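PDB 1PDU: nuclear hormone receptor HR38 from Drosophila melanogaster, which acts as an orphan nuclear receptor that mediates an atypical ecdysteroid signalling pathway. Local coordinates for residues Q50-L55 with L122-E127; I103-L108 with L116-C121; F149-A154 with G179-H184. One frame throughout, in Å; residues are numbered along the deposited sequence.

How the contacts relate
All three contacts lie in the ligand-binding domain, a largely helical fold with one small hairpin. Contacts 1 and 2 are neighbours, their centres 12 Å apart. They share helix 118-125 and touch through Leu55 and Leu116, so helix 45-67, the hairpin 107-109/115-117 and the short helix after it form one continuous patch. Along the chain, both segments of contact 2 fall between the two segments of contact 1. Contact 3 follows later and joins helix 146-157 to helix 167-187, its centre 31 Å from that of contact 1 and on the opposite side of the chain's centre. It touches neither of the others, so the three sample two separate regions of the same domain.

Contact 1 of 3, residues Q50-L55 with L122-E127; sequences QQFYQL and LRSFGE
Within the helical sandwich of the ligand-binding domain, Phe52 on helix 45-67 drives its ring edge into a face of Phe125 on helix 118-125, a T-shaped stack. The ring centroids of Phe52 and Phe125 are 5.1 Å apart and the planes stand at 84°. Phe52 CE1 does the touching: it sits over the rim of the Phe125 ring rather than its middle, 3.6 Å from Phe125 CE1. What puts it there is the first torsion of Phe52, with CG anti to the backbone N (chi1 173°), which extends the ring away from its own helix and across to the other. Further back along the same side chain, Phe52 CB meets Ser124 CB at 3.8 Å, next to the point where the backbones come nearest, 6.5 Å between Phe52 CA and Ser124 CA. The Ser124 hydroxyl approaches the Phe52 ring obliquely, OG 3.8 Å from CD1, while making a weak hydrogen bond to Cys121 O one turn earlier in its own helix. One turn on from Phe52, Leu55 reaches the Phe125 ring at its edge, with CD2 4.4 Å from Phe125 CE1.

In nuclear receptors, the helix corresponding to 45-67 commonly borders the ligand cavity. Bulky hydrophobic side chains fill that cavity in the related receptor Nurr1, and this aromatic pair is consistent with similar packing here. Ile219 and Leu222 of helix 204-225 also pack on Phe52, and Trp128 meets Phe125. From that same helix 204-225, Arg218 NE donates to Ser124 O. Helix 118-125 stops directly after Phe125: Gly126 N still bonds to Leu122 O at 2.9 Å, but Gly126 itself has positive phi and turns the chain toward helix 128-142.

Contact 2 of 3, residues I103-L108 with L116-C121; sequences IDDTKL and LHRTQC
Arg118 lies across the start of a beta hairpin, strands 107-109 and 115-117, with one guanidinium face toward Asp105 O and its edge toward Lys107 O. The side chain leaves the backbone with CG anti to the carbonyl carbon (chi1 -60°) and runs extended to NE, which carries the flat group along the preceding loop. There NE donates to Lys107 O at 3.1 Å in an almost straight bond, 172° at the hydrogen. The acceptor lies in the guanidinium plane, although NE stands above the carbonyl plane of Lys107. Asp105 O sits over one guanidinium face, only 3.0 Å from Arg118 NE, but the angle is too poor for a hydrogen bond. The Asp105 carboxylate is nearly parallel to the guanidinium, the planes 11° apart. Its OD2 stays 4.5 Å from Arg118 NH2, well out of the guanidinium plane, so any attraction is probably one of charge alone, with no N-H aimed at the oxygen. A water in that plane accepts from Arg118 NH2 at 3.1 Å and donates to Lys107 O, giving this carbonyl a second donor.

Alongside, Leu108 and Leu116 form an antiparallel hydrogen-bonded pair: Leu116 N donates to Leu108 O at 3.1 Å, and the return bond is weak. Their side chains lie on the same face of the hairpin, where Leu108 packs on Leu129 and Met133 of helix 128-142. Where strand turns into helix, Gln120 OE1 accepts twice from His117: from the backbone N at 2.7 Å, on a lone pair, and from ND1 at 3.1 Å, which stands above the amide plane.

Contact 3 of 3, residues F149-A154 with G179-H184; sequences FACLCA and GSLRDH
The shortest polar bond here, 2.8 Å from Cys153 N to Phe149 O, closes the helical turn that presents Cys151 and Leu152 to Leu181. On the other helix, Asp183 N bonds to Gly179 O at 2.9 Å in the turn that carries Leu181. Across the interface the contact is apolar and rests on the fork of Leu181. With CG anti to the backbone N (chi1 179°), this side chain stretches straight out from its helix and divides its methyls between two neighbours. CD1 takes Cys151, coming 3.7 Å from its CB and 4.1 Å from its SG. CD2 goes to Leu152 and meets CD2 of that residue at 4.3 Å, methyl against methyl. The Cys151 sulfur, turned anti to its own carbonyl carbon (chi1 -68°), lies alongside the base of Leu181, 4.1 Å from Leu181 CB.

Helices 146-157 and 167-187 run here in opposite directions, two neighbouring members of the layered, mostly helical sandwich common to nuclear receptor ligand-binding domains. They come close at this point, with 6.2 Å between Cys151 CA and Leu181 CA, and Cys151 and Leu181 face each other where the backbones are nearest. Phe198 and Leu201 of helix 197-202 pack on Leu181, and Leu201 touches Leu152 as well. Helix 15-25 bridges both partners: its Leu19 touches Ala150, while Leu15 and Ile16 reach Ser180 and His184. A polar tie lies close by, where His184 NE2 is hydrogen-bonded to Asp145 OD2 immediately before helix 146-157.

Contact 1 of 3, residues Q50-L55 with L122-E127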
ATOM      1  N   GLN A  50       0.959  11.957  16.671  1.00 39.93           N
ATOM      2  CA  GLN A  50      -0.373  12.381  16.267  1.00 40.21           C
ATOM      3  C   GLN A  50      -0.414  12.453  14.736  1.00 39.08           C
ATOM      4  O   GLN A  50      -1.272  11.846  14.095  1.00 37.10           O
ATOM      5  CB  GLN A  50      -0.658  13.758  16.880  1.00 42.43           C
ATOM      6  CG  GLN A  50      -1.832  14.531  16.287  1.00 46.55           C
ATOM      7  CD  GLN A  50      -3.126  13.753  16.325  1.00 48.73           C
ATOM      8  OE1 GLN A  50      -3.370  12.988  17.258  1.00 51.75           O
ATOM      9  NE2 GLN A  50      -3.974  13.954  15.315  1.00 50.63           N
ATOM     10  N   GLN A  51       0.540  13.188  14.172  1.00 38.77           N
ATOM     11  CA  GLN A  51       0.659  13.375  12.730  1.00 37.72           C
ATOM     12  C   GLN A  51       0.803  12.067  11.969  1.00 36.91           C
ATOM     13  O   GLN A  51       0.227  11.899  10.892  1.00 36.40           O
ATOM     14  CB  GLN A  51       1.857  14.274  12.429  1.00 39.50           C
ATOM     15  CG  GLN A  51       2.389  14.167  11.001  1.00 43.28           C
ATOM     16  CD  GLN A  51       3.498  15.168  10.722  1.00 43.96           C
ATOM     17  OE1 GLN A  51       3.241  16.348  10.464  1.00 43.59           O
ATOM     18  NE2 GLN A  51       4.742  14.703  10.788  1.00 45.24           N
ATOM     19  N   PHE A  52       1.581  11.146  12.533  1.00 35.52           N
ATOM     20  CA  PHE A  52       1.807   9.849  11.916  1.00 33.22           C
ATOM     21  C   PHE A  52       0.503   9.057  11.851  1.00 32.17           C
ATOM     22  O   PHE A  52       0.146   8.508  10.815  1.00 31.41           O
ATOM     23  CB  PHE A  52       2.860   9.069  12.712  1.00 32.92           C
ATOM     24  CG  PHE A  52       3.047   7.657  12.245  1.00 31.52           C
ATOM     25  CD1 PHE A  52       3.693   7.389  11.041  1.00 32.67           C
ATOM     26  CD2 PHE A  52       2.500   6.606  12.963  1.00 30.64           C
ATOM     27  CE1 PHE A  52       3.785   6.084  10.548  1.00 34.00           C
ATOM     28  CE2 PHE A  52       2.579   5.300  12.490  1.00 32.70           C
ATOM     29  CZ  PHE A  52       3.224   5.035  11.272  1.00 33.78           C
ATOM     30  N   TYR A  53      -0.216   8.997  12.961  1.00 32.37           N
ATOM     31  CA  TYR A  53      -1.470   8.262  12.971  1.00 32.28           C
ATOM     32  C   TYR A  53      -2.428   8.830  11.927  1.00 32.41           C
ATOM     33  O   TYR A  53      -3.027   8.087  11.147  1.00 30.75           O
ATOM     34  CB  TYR A  53      -2.115   8.315  14.364  1.00 31.24           C
ATOM     35  CG  TYR A  53      -1.471   7.388  15.376  1.00 31.96           C
ATOM     36  CD1 TYR A  53      -0.735   6.275  14.959  1.00 31.50           C
ATOM     37  CD2 TYR A  53      -1.605   7.613  16.748  1.00 31.44           C
ATOM     38  CE1 TYR A  53      -0.143   5.412  15.879  1.00 31.88           C
ATOM     39  CE2 TYR A  53      -1.018   6.751  17.685  1.00 31.89           C
ATOM     40  CZ  TYR A  53      -0.286   5.652  17.238  1.00 33.12           C
ATOM     41  OH  TYR A  53       0.317   4.795  18.137  1.00 33.13           O
ATOM     42  N   GLN A  54      -2.553  10.154  11.930  1.00 32.90           N
ATOM     43  CA  GLN A  54      -3.428  10.883  11.022  1.00 33.89           C
ATOM     44  C   GLN A  54      -3.084  10.568   9.574  1.00 32.85           C
ATOM     45  O   GLN A  54      -3.954  10.266   8.762  1.00 32.04           O
ATOM     46  CB  GLN A  54      -3.268  12.385  11.260  1.00 36.68           C
ATOM     47  CG  GLN A  54      -4.318  13.226  10.573  1.00 41.97           C
ATOM     48  CD  GLN A  54      -5.708  12.812  11.001  1.00 45.78           C
ATOM     49  OE1 GLN A  54      -6.022  12.779  12.202  1.00 47.03           O
ATOM     50  NE2 GLN A  54      -6.554  12.483  10.024  1.00 46.59           N
ATOM     51  N   LEU A  55      -1.794  10.660   9.276  1.00 32.37           N
ATOM     52  CA  LEU A  55      -1.250  10.391   7.957  1.00 33.10           C
ATOM     53  C   LEU A  55      -1.588   8.966   7.536  1.00 31.78           C
ATOM     54  O   LEU A  55      -2.073   8.725   6.430  1.00 31.06           O
ATOM     55  CB  LEU A  55       0.264  10.578   8.001  1.00 35.63           C
ATOM     56  CG  LEU A  55       1.061  10.182   6.769  1.00 38.64           C
ATOM     57  CD1 LEU A  55       0.644  11.067   5.601  1.00 39.61           C
ATOM     58  CD2 LEU A  55       2.547  10.338   7.063  1.00 39.62           C
ATOM     59  N   LEU A 122      11.376  10.178   9.382  1.00 49.31           N
ATOM     60  CA  LEU A 122      12.365   9.365  10.068  1.00 49.83           C
ATOM     61  C   LEU A 122      12.055   9.432  11.555  1.00 48.70           C
ATOM     62  O   LEU A 122      12.238   8.464  12.292  1.00 49.01           O
ATOM     63  CB  LEU A 122      13.770   9.900   9.795  1.00 51.15           C
ATOM     64  CG  LEU A 122      14.917   8.994  10.250  1.00 53.18           C
ATOM     65  CD1 LEU A 122      14.859   7.674   9.478  1.00 53.16           C
ATOM     66  CD2 LEU A 122      16.248   9.699  10.025  1.00 53.57           C
ATOM     67  N   ARG A 123      11.558  10.581  11.985  1.00 48.06           N
ATOM     68  CA  ARG A 123      11.219  10.777  13.386  1.00 47.61           C
ATOM     69  C   ARG A 123      10.123   9.816  13.857  1.00 47.00           C
ATOM     70  O   ARG A 123      10.208   9.252  14.944  1.00 47.69           O
ATOM     71  CB  ARG A 123      10.786  12.229  13.611  1.00 48.16           C
ATOM     72  N   SER A 124       9.095   9.617  13.040  1.00 45.72           N
ATOM     73  CA  SER A 124       8.008   8.731  13.439  1.00 44.60           C
ATOM     74  C   SER A 124       8.130   7.307  12.903  1.00 42.91           C
ATOM     75  O   SER A 124       7.810   6.351  13.614  1.00 43.32           O
ATOM     76  CB  SER A 124       6.659   9.333  13.022  1.00 44.63           C
ATOM     77  OG  SER A 124       6.661   9.695  11.653  1.00 47.21           O
ATOM     78  N   PHE A 125       8.585   7.161  11.662  1.00 39.84           N
ATOM     79  CA  PHE A 125       8.742   5.833  11.074  1.00 38.97           C
ATOM     80  C   PHE A 125       9.941   5.108  11.667  1.00 38.70           C
ATOM     81  O   PHE A 125       9.919   3.891  11.830  1.00 37.38           O
ATOM     82  CB  PHE A 125       8.955   5.917   9.560  1.00 37.77           C
ATOM     83  CG  PHE A 125       7.707   6.172   8.776  1.00 36.57           C
ATOM     84  CD1 PHE A 125       7.052   7.394   8.858  1.00 36.48           C
ATOM     85  CD2 PHE A 125       7.209   5.199   7.916  1.00 37.50           C
ATOM     86  CE1 PHE A 125       5.918   7.648   8.086  1.00 38.58           C
ATOM     87  CE2 PHE A 125       6.070   5.437   7.135  1.00 37.19           C
ATOM     88  CZ  PHE A 125       5.426   6.663   7.218  1.00 37.01           C
ATOM     89  N   GLY A 126      10.990   5.867  11.979  1.00 39.34           N
ATOM     90  CA  GLY A 126      12.201   5.274  12.511  1.00 39.67           C
ATOM     91  C   GLY A 126      13.008   4.720  11.348  1.00 40.40           C
ATOM     92  O   GLY A 126      12.786   5.111  10.196  1.00 39.22           O
ATOM     93  N   GLU A 127      13.933   3.807  11.636  1.00 41.37           N
ATOM     94  CA  GLU A 127      14.761   3.210  10.590  1.00 42.02           C
ATOM     95  C   GLU A 127      13.933   2.455   9.567  1.00 40.78           C
ATOM     96  O   GLU A 127      14.375   2.228   8.443  1.00 40.32           O
ATOM     97  CB  GLU A 127      15.813   2.275  11.193  1.00 44.76           C
ATOM     98  CG  GLU A 127      17.152   2.959  11.453  1.00 49.09           C
ATOM     99  CD  GLU A 127      17.754   3.588  10.184  1.00 51.46           C
ATOM    100  OE1 GLU A 127      18.128   2.833   9.247  1.00 50.68           O
ATOM    101  OE2 GLU A 127      17.847   4.840  10.132  1.00 52.01           O
TER

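Contact 2 of 3, residues I103-L108 with L116-C121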
ATOM      1  N   ILE A 103      14.037   7.764  -6.260  1.00 48.74           N
ATOM      2  CA  ILE A 103      15.406   7.704  -5.750  1.00 50.76           C
ATOM      3  C   ILE A 103      16.033   9.081  -5.565  1.00 51.95           C
ATOM      4  O   ILE A 103      15.794  10.001  -6.354  1.00 50.83           O
ATOM      5  CB  ILE A 103      16.296   6.881  -6.688  1.00 51.57           C
ATOM      6  CG1 ILE A 103      17.732   6.849  -6.164  1.00 51.78           C
ATOM      7  CG2 ILE A 103      16.253   7.464  -8.091  1.00 51.95           C
ATOM      8  CD1 ILE A 103      18.671   5.993  -7.002  1.00 51.81           C
ATOM      9  N   ASP A 104      16.838   9.213  -4.511  1.00 54.14           N
ATOM     10  CA  ASP A 104      17.499  10.477  -4.189  1.00 56.60           C
ATOM     11  C   ASP A 104      16.460  11.581  -4.224  1.00 56.86           C
ATOM     12  O   ASP A 104      16.471  12.444  -5.105  1.00 58.08           O
ATOM     13  CB  ASP A 104      18.607  10.782  -5.197  1.00 59.12           C
ATOM     14  CG  ASP A 104      19.693   9.737  -5.190  1.00 61.86           C
ATOM     15  OD1 ASP A 104      20.236   9.454  -4.098  1.00 64.09           O
ATOM     16  OD2 ASP A 104      20.010   9.206  -6.276  1.00 63.76           O
ATOM     17  N   ASP A 105      15.551  11.538  -3.264  1.00 55.83           N
ATOM     18  CA  ASP A 105      14.484  12.516  -3.198  1.00 53.77           C
ATOM     19  C   ASP A 105      14.418  12.968  -1.755  1.00 51.52           C
ATOM     20  O   ASP A 105      14.705  12.190  -0.847  1.00 51.46           O
ATOM     21  CB  ASP A 105      13.174  11.846  -3.595  1.00 55.02           C
ATOM     22  CG  ASP A 105      12.054  12.826  -3.812  1.00 56.79           C
ATOM     23  OD1 ASP A 105      11.907  13.757  -2.997  1.00 58.64           O
ATOM     24  OD2 ASP A 105      11.314  12.654  -4.802  1.00 56.89           O
ATOM     25  N   THR A 106      14.052  14.224  -1.544  1.00 49.62           N
ATOM     26  CA  THR A 106      13.955  14.748  -0.191  1.00 47.43           C
ATOM     27  C   THR A 106      12.532  14.588   0.330  1.00 45.00           C
ATOM     28  O   THR A 106      12.328  14.327   1.517  1.00 45.10           O
ATOM     29  CB  THR A 106      14.353  16.241  -0.137  1.00 48.04           C
ATOM     30  OG1 THR A 106      13.365  17.026  -0.814  1.00 48.96           O
ATOM     31  CG2 THR A 106      15.696  16.449  -0.819  1.00 48.25           C
ATOM     32  N   LYS A 107      11.552  14.720  -0.561  1.00 40.98           N
ATOM     33  CA  LYS A 107      10.147  14.614  -0.171  1.00 39.01           C
ATOM     34  C   LYS A 107       9.624  13.174  -0.141  1.00 37.98           C
ATOM     35  O   LYS A 107      10.291  12.234  -0.572  1.00 37.40           O
ATOM     36  CB  LYS A 107       9.281  15.410  -1.141  1.00 37.17           C
ATOM     37  CG  LYS A 107       9.266  14.769  -2.510  1.00 35.41           C
ATOM     38  CD  LYS A 107       8.380  15.479  -3.496  1.00 36.30           C
ATOM     39  CE  LYS A 107       8.511  14.807  -4.852  1.00 36.01           C
ATOM     40  NZ  LYS A 107       7.503  15.323  -5.788  1.00 39.45           N
ATOM     41  N   LEU A 108       8.412  13.031   0.367  1.00 35.86           N
ATOM     42  CA  LEU A 108       7.741  11.749   0.427  1.00 35.59           C
ATOM     43  C   LEU A 108       6.257  12.101   0.314  1.00 34.26           C
ATOM     44  O   LEU A 108       5.743  12.892   1.104  1.00 34.22           O
ATOM     45  CB  LEU A 108       8.048  11.055   1.757  1.00 37.32           C
ATOM     46  CG  LEU A 108       7.956   9.528   1.786  1.00 38.28           C
ATOM     47  CD1 LEU A 108       8.395   8.952   0.451  1.00 37.97           C
ATOM     48  CD2 LEU A 108       8.834   8.988   2.908  1.00 38.62           C
ATOM     49  N   LEU A 116       5.663  15.398   2.898  1.00 30.74           N
ATOM     50  CA  LEU A 116       6.547  15.761   4.008  1.00 31.49           C
ATOM     51  C   LEU A 116       7.992  15.506   3.595  1.00 31.67           C
ATOM     52  O   LEU A 116       8.248  14.881   2.558  1.00 30.93           O
ATOM     53  CB  LEU A 116       6.251  14.893   5.238  1.00 32.65           C
ATOM     54  CG  LEU A 116       4.838  14.782   5.817  1.00 34.72           C
ATOM     55  CD1 LEU A 116       4.769  13.559   6.729  1.00 34.42           C
ATOM     56  CD2 LEU A 116       4.479  16.049   6.578  1.00 34.32           C
ATOM     57  N   HIS A 117       8.933  15.987   4.406  1.00 32.27           N
ATOM     58  CA  HIS A 117      10.345  15.728   4.143  1.00 32.44           C
ATOM     59  C   HIS A 117      10.564  14.299   4.623  1.00 32.91           C
ATOM     60  O   HIS A 117       9.899  13.844   5.553  1.00 33.21           O
ATOM     61  CB  HIS A 117      11.279  16.591   4.995  1.00 30.53           C
ATOM     62  CG  HIS A 117      11.311  18.041   4.639  1.00 30.80           C
ATOM     63  ND1 HIS A 117      10.323  18.925   5.019  1.00 32.02           N
ATOM     64  CD2 HIS A 117      12.274  18.787   4.042  1.00 30.73           C
ATOM     65  CE1 HIS A 117      10.678  20.152   4.680  1.00 32.38           C
ATOM     66  NE2 HIS A 117      11.859  20.097   4.087  1.00 31.92           N
ATOM     67  N   ARG A 118      11.503  13.595   4.013  1.00 34.77           N
ATOM     68  CA  ARG A 118      11.806  12.253   4.467  1.00 35.67           C
ATOM     69  C   ARG A 118      12.286  12.354   5.908  1.00 36.40           C
ATOM     70  O   ARG A 118      12.066  11.448   6.712  1.00 37.93           O
ATOM     71  CB  ARG A 118      12.892  11.635   3.600  1.00 35.72           C
ATOM     72  CG  ARG A 118      12.477  11.562   2.163  1.00 38.08           C
ATOM     73  CD  ARG A 118      13.201  10.482   1.413  1.00 39.09           C
ATOM     74  NE  ARG A 118      12.577  10.281   0.108  1.00 39.88           N
ATOM     75  CZ  ARG A 118      13.000   9.407  -0.796  1.00 40.39           C
ATOM     76  NH1 ARG A 118      14.058   8.643  -0.545  1.00 39.51           N
ATOM     77  NH2 ARG A 118      12.354   9.296  -1.951  1.00 40.72           N
ATOM     78  N   THR A 119      12.930  13.471   6.236  1.00 36.05           N
ATOM     79  CA  THR A 119      13.443  13.686   7.583  1.00 37.40           C
ATOM     80  C   THR A 119      12.361  13.880   8.644  1.00 38.20           C
ATOM     81  O   THR A 119      12.597  13.611   9.818  1.00 38.85           O
ATOM     82  CB  THR A 119      14.408  14.880   7.620  1.00 37.35           C
ATOM     83  OG1 THR A 119      13.745  16.052   7.123  1.00 37.51           O
ATOM     84  CG2 THR A 119      15.645  14.579   6.769  1.00 35.47           C
ATOM     85  N   GLN A 120      11.182  14.351   8.248  1.00 39.36           N
ATOM     86  CA  GLN A 120      10.089  14.526   9.207  1.00 40.57           C
ATOM     87  C   GLN A 120       9.446  13.167   9.485  1.00 42.53           C
ATOM     88  O   GLN A 120       8.714  13.006  10.456  1.00 43.47           O
ATOM     89  CB  GLN A 120       9.012  15.458   8.655  1.00 39.40           C
ATOM     90  CG  GLN A 120       9.407  16.918   8.511  1.00 38.58           C
ATOM     91  CD  GLN A 120       8.386  17.713   7.707  1.00 36.94           C
ATOM     92  OE1 GLN A 120       8.091  17.379   6.560  1.00 35.47           O
ATOM     93  NE2 GLN A 120       7.847  18.769   8.306  1.00 37.86           N
ATOM     94  N   CYS A 121       9.712  12.197   8.616  1.00 44.02           N
ATOM     95  CA  CYS A 121       9.146  10.861   8.759  1.00 46.22           C
ATOM     96  C   CYS A 121      10.080   9.940   9.526  1.00 48.02           C
ATOM     97  O   CYS A 121       9.638   9.022  10.224  1.00 48.57           O
ATOM     98  CB  CYS A 121       8.870  10.260   7.382  1.00 45.91           C
ATOM     99  SG  CYS A 121       7.727  11.227   6.375  1.00 47.42           S
TER
HETATM  100  O   HOH W   1       9.924  10.587  -3.367  1.00 29.46           O

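Contact 3 of 3, residues F149-A154 with G179-H184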
ATOM      1  N   PHE A 149       1.283  -2.497 -11.667  1.00 29.85           N
ATOM      2  CA  PHE A 149       1.237  -2.082 -10.272  1.00 29.20           C
ATOM      3  C   PHE A 149      -0.160  -2.198  -9.681  1.00 28.44           C
ATOM      4  O   PHE A 149      -0.326  -2.664  -8.549  1.00 26.24           O
ATOM      5  CB  PHE A 149       1.720  -0.647 -10.103  1.00 28.18           C
ATOM      6  CG  PHE A 149       1.767  -0.208  -8.677  1.00 28.90           C
ATOM      7  CD1 PHE A 149       2.654  -0.805  -7.785  1.00 29.59           C
ATOM      8  CD2 PHE A 149       0.872   0.742  -8.200  1.00 27.38           C
ATOM      9  CE1 PHE A 149       2.643  -0.460  -6.433  1.00 30.83           C
ATOM     10  CE2 PHE A 149       0.851   1.093  -6.859  1.00 27.60           C
ATOM     11  CZ  PHE A 149       1.730   0.495  -5.970  1.00 29.19           C
ATOM     12  N   ALA A 150      -1.156  -1.761 -10.448  1.00 27.81           N
ATOM     13  CA  ALA A 150      -2.537  -1.815  -9.999  1.00 28.33           C
ATOM     14  C   ALA A 150      -2.884  -3.262  -9.631  1.00 29.91           C
ATOM     15  O   ALA A 150      -3.533  -3.513  -8.607  1.00 30.50           O
ATOM     16  CB  ALA A 150      -3.472  -1.293 -11.092  1.00 27.12           C
ATOM     17  N   CYS A 151      -2.433  -4.210 -10.454  1.00 29.50           N
ATOM     18  CA  CYS A 151      -2.683  -5.621 -10.190  1.00 29.52           C
ATOM     19  C   CYS A 151      -1.934  -6.039  -8.933  1.00 29.40           C
ATOM     20  O   CYS A 151      -2.458  -6.784  -8.107  1.00 28.73           O
ATOM     21  CB  CYS A 151      -2.234  -6.484 -11.371  1.00 29.61           C
ATOM     22  SG  CYS A 151      -3.217  -6.255 -12.861  1.00 33.61           S
ATOM     23  N   LEU A 152      -0.708  -5.552  -8.787  1.00 29.27           N
ATOM     24  CA  LEU A 152       0.105  -5.874  -7.622  1.00 30.34           C
ATOM     25  C   LEU A 152      -0.616  -5.413  -6.341  1.00 29.98           C
ATOM     26  O   LEU A 152      -0.603  -6.103  -5.316  1.00 30.38           O
ATOM     27  CB  LEU A 152       1.467  -5.192  -7.762  1.00 33.53           C
ATOM     28  CG  LEU A 152       2.439  -5.790  -8.781  1.00 36.16           C
ATOM     29  CD1 LEU A 152       3.811  -5.138  -8.636  1.00 36.70           C
ATOM     30  CD2 LEU A 152       2.533  -7.295  -8.571  1.00 35.92           C
ATOM     31  N   CYS A 153      -1.270  -4.258  -6.408  1.00 28.96           N
ATOM     32  CA  CYS A 153      -2.013  -3.744  -5.264  1.00 28.78           C
ATOM     33  C   CYS A 153      -3.225  -4.614  -4.970  1.00 29.60           C
ATOM     34  O   CYS A 153      -3.452  -5.006  -3.832  1.00 29.66           O
ATOM     35  CB  CYS A 153      -2.491  -2.320  -5.525  1.00 28.19           C
ATOM     36  SG  CYS A 153      -1.192  -1.095  -5.484  1.00 31.38           S
ATOM     37  N   ALA A 154      -4.010  -4.905  -6.004  1.00 29.41           N
ATOM     38  CA  ALA A 154      -5.201  -5.718  -5.835  1.00 28.59           C
ATOM     39  C   ALA A 154      -4.812  -7.086  -5.297  1.00 29.41           C
ATOM     40  O   ALA A 154      -5.577  -7.710  -4.555  1.00 29.70           O
ATOM     41  CB  ALA A 154      -5.938  -5.853  -7.157  1.00 26.65           C
ATOM     42  N   GLY A 179      -4.573 -13.718 -13.639  1.00 37.12           N
ATOM     43  CA  GLY A 179      -4.746 -13.935 -15.062  1.00 37.36           C
ATOM     44  C   GLY A 179      -4.551 -12.648 -15.839  1.00 37.54           C
ATOM     45  O   GLY A 179      -3.789 -12.615 -16.802  1.00 38.17           O
ATOM     46  N   SER A 180      -5.228 -11.582 -15.424  1.00 37.23           N
ATOM     47  CA  SER A 180      -5.099 -10.310 -16.115  1.00 37.56           C
ATOM     48  C   SER A 180      -3.667  -9.805 -16.078  1.00 37.29           C
ATOM     49  O   SER A 180      -3.182  -9.241 -17.056  1.00 37.04           O
ATOM     50  CB  SER A 180      -6.039  -9.264 -15.507  1.00 39.69           C
ATOM     51  OG  SER A 180      -7.384  -9.485 -15.908  1.00 41.37           O
ATOM     52  N   LEU A 181      -2.980 -10.001 -14.958  1.00 36.19           N
ATOM     53  CA  LEU A 181      -1.600  -9.548 -14.873  1.00 35.99           C
ATOM     54  C   LEU A 181      -0.750 -10.382 -15.830  1.00 36.91           C
ATOM     55  O   LEU A 181       0.140  -9.868 -16.510  1.00 35.62           O
ATOM     56  CB  LEU A 181      -1.066  -9.696 -13.450  1.00 34.20           C
ATOM     57  CG  LEU A 181       0.391  -9.266 -13.283  1.00 32.79           C
ATOM     58  CD1 LEU A 181       0.502  -7.779 -13.575  1.00 31.05           C
ATOM     59  CD2 LEU A 181       0.874  -9.574 -11.874  1.00 32.37           C
ATOM     60  N   ARG A 182      -1.030 -11.680 -15.870  1.00 37.87           N
ATOM     61  CA  ARG A 182      -0.307 -12.588 -16.744  1.00 39.87           C
ATOM     62  C   ARG A 182      -0.458 -12.155 -18.207  1.00 39.22           C
ATOM     63  O   ARG A 182       0.542 -11.977 -18.904  1.00 37.44           O
ATOM     64  CB  ARG A 182      -0.830 -14.013 -16.578  1.00 42.90           C
ATOM     65  CG  ARG A 182      -0.103 -15.036 -17.444  1.00 47.60           C
ATOM     66  CD  ARG A 182       1.004 -15.733 -16.677  1.00 50.38           C
ATOM     67  NE  ARG A 182       0.461 -16.558 -15.596  1.00 53.48           N
ATOM     68  CZ  ARG A 182       1.206 -17.264 -14.748  1.00 54.26           C
ATOM     69  NH1 ARG A 182       2.528 -17.249 -14.853  1.00 55.07           N
ATOM     70  NH2 ARG A 182       0.628 -17.983 -13.796  1.00 54.60           N
ATOM     71  N   ASP A 183      -1.699 -11.985 -18.666  1.00 39.02           N
ATOM     72  CA  ASP A 183      -1.946 -11.564 -20.047  1.00 40.89           C
ATOM     73  C   ASP A 183      -1.202 -10.271 -20.383  1.00 41.23           C
ATOM     74  O   ASP A 183      -0.515 -10.179 -21.408  1.00 41.45           O
ATOM     75  CB  ASP A 183      -3.444 -11.359 -20.299  1.00 42.15           C
ATOM     76  CG  ASP A 183      -4.248 -12.639 -20.124  1.00 45.15           C
ATOM     77  OD1 ASP A 183      -3.673 -13.736 -20.309  1.00 46.88           O
ATOM     78  OD2 ASP A 183      -5.458 -12.555 -19.815  1.00 45.50           O
ATOM     79  N   HIS A 184      -1.327  -9.275 -19.511  1.00 39.94           N
ATOM     80  CA  HIS A 184      -0.669  -7.994 -19.727  1.00 39.13           C
ATOM     81  C   HIS A 184       0.848  -8.125 -19.860  1.00 39.77           C
ATOM     82  O   HIS A 184       1.456  -7.505 -20.732  1.00 39.98           O
ATOM     83  CB  HIS A 184      -0.992  -7.035 -18.579  1.00 38.46           C
ATOM     84  CG  HIS A 184      -0.337  -5.698 -18.714  1.00 37.06           C
ATOM     85  ND1 HIS A 184      -0.745  -4.761 -19.638  1.00 37.98           N
ATOM     86  CD2 HIS A 184       0.728  -5.159 -18.079  1.00 37.45           C
ATOM     87  CE1 HIS A 184       0.041  -3.703 -19.567  1.00 37.14           C
ATOM     88  NE2 HIS A 184       0.945  -3.920 -18.629  1.00 38.86           N
TER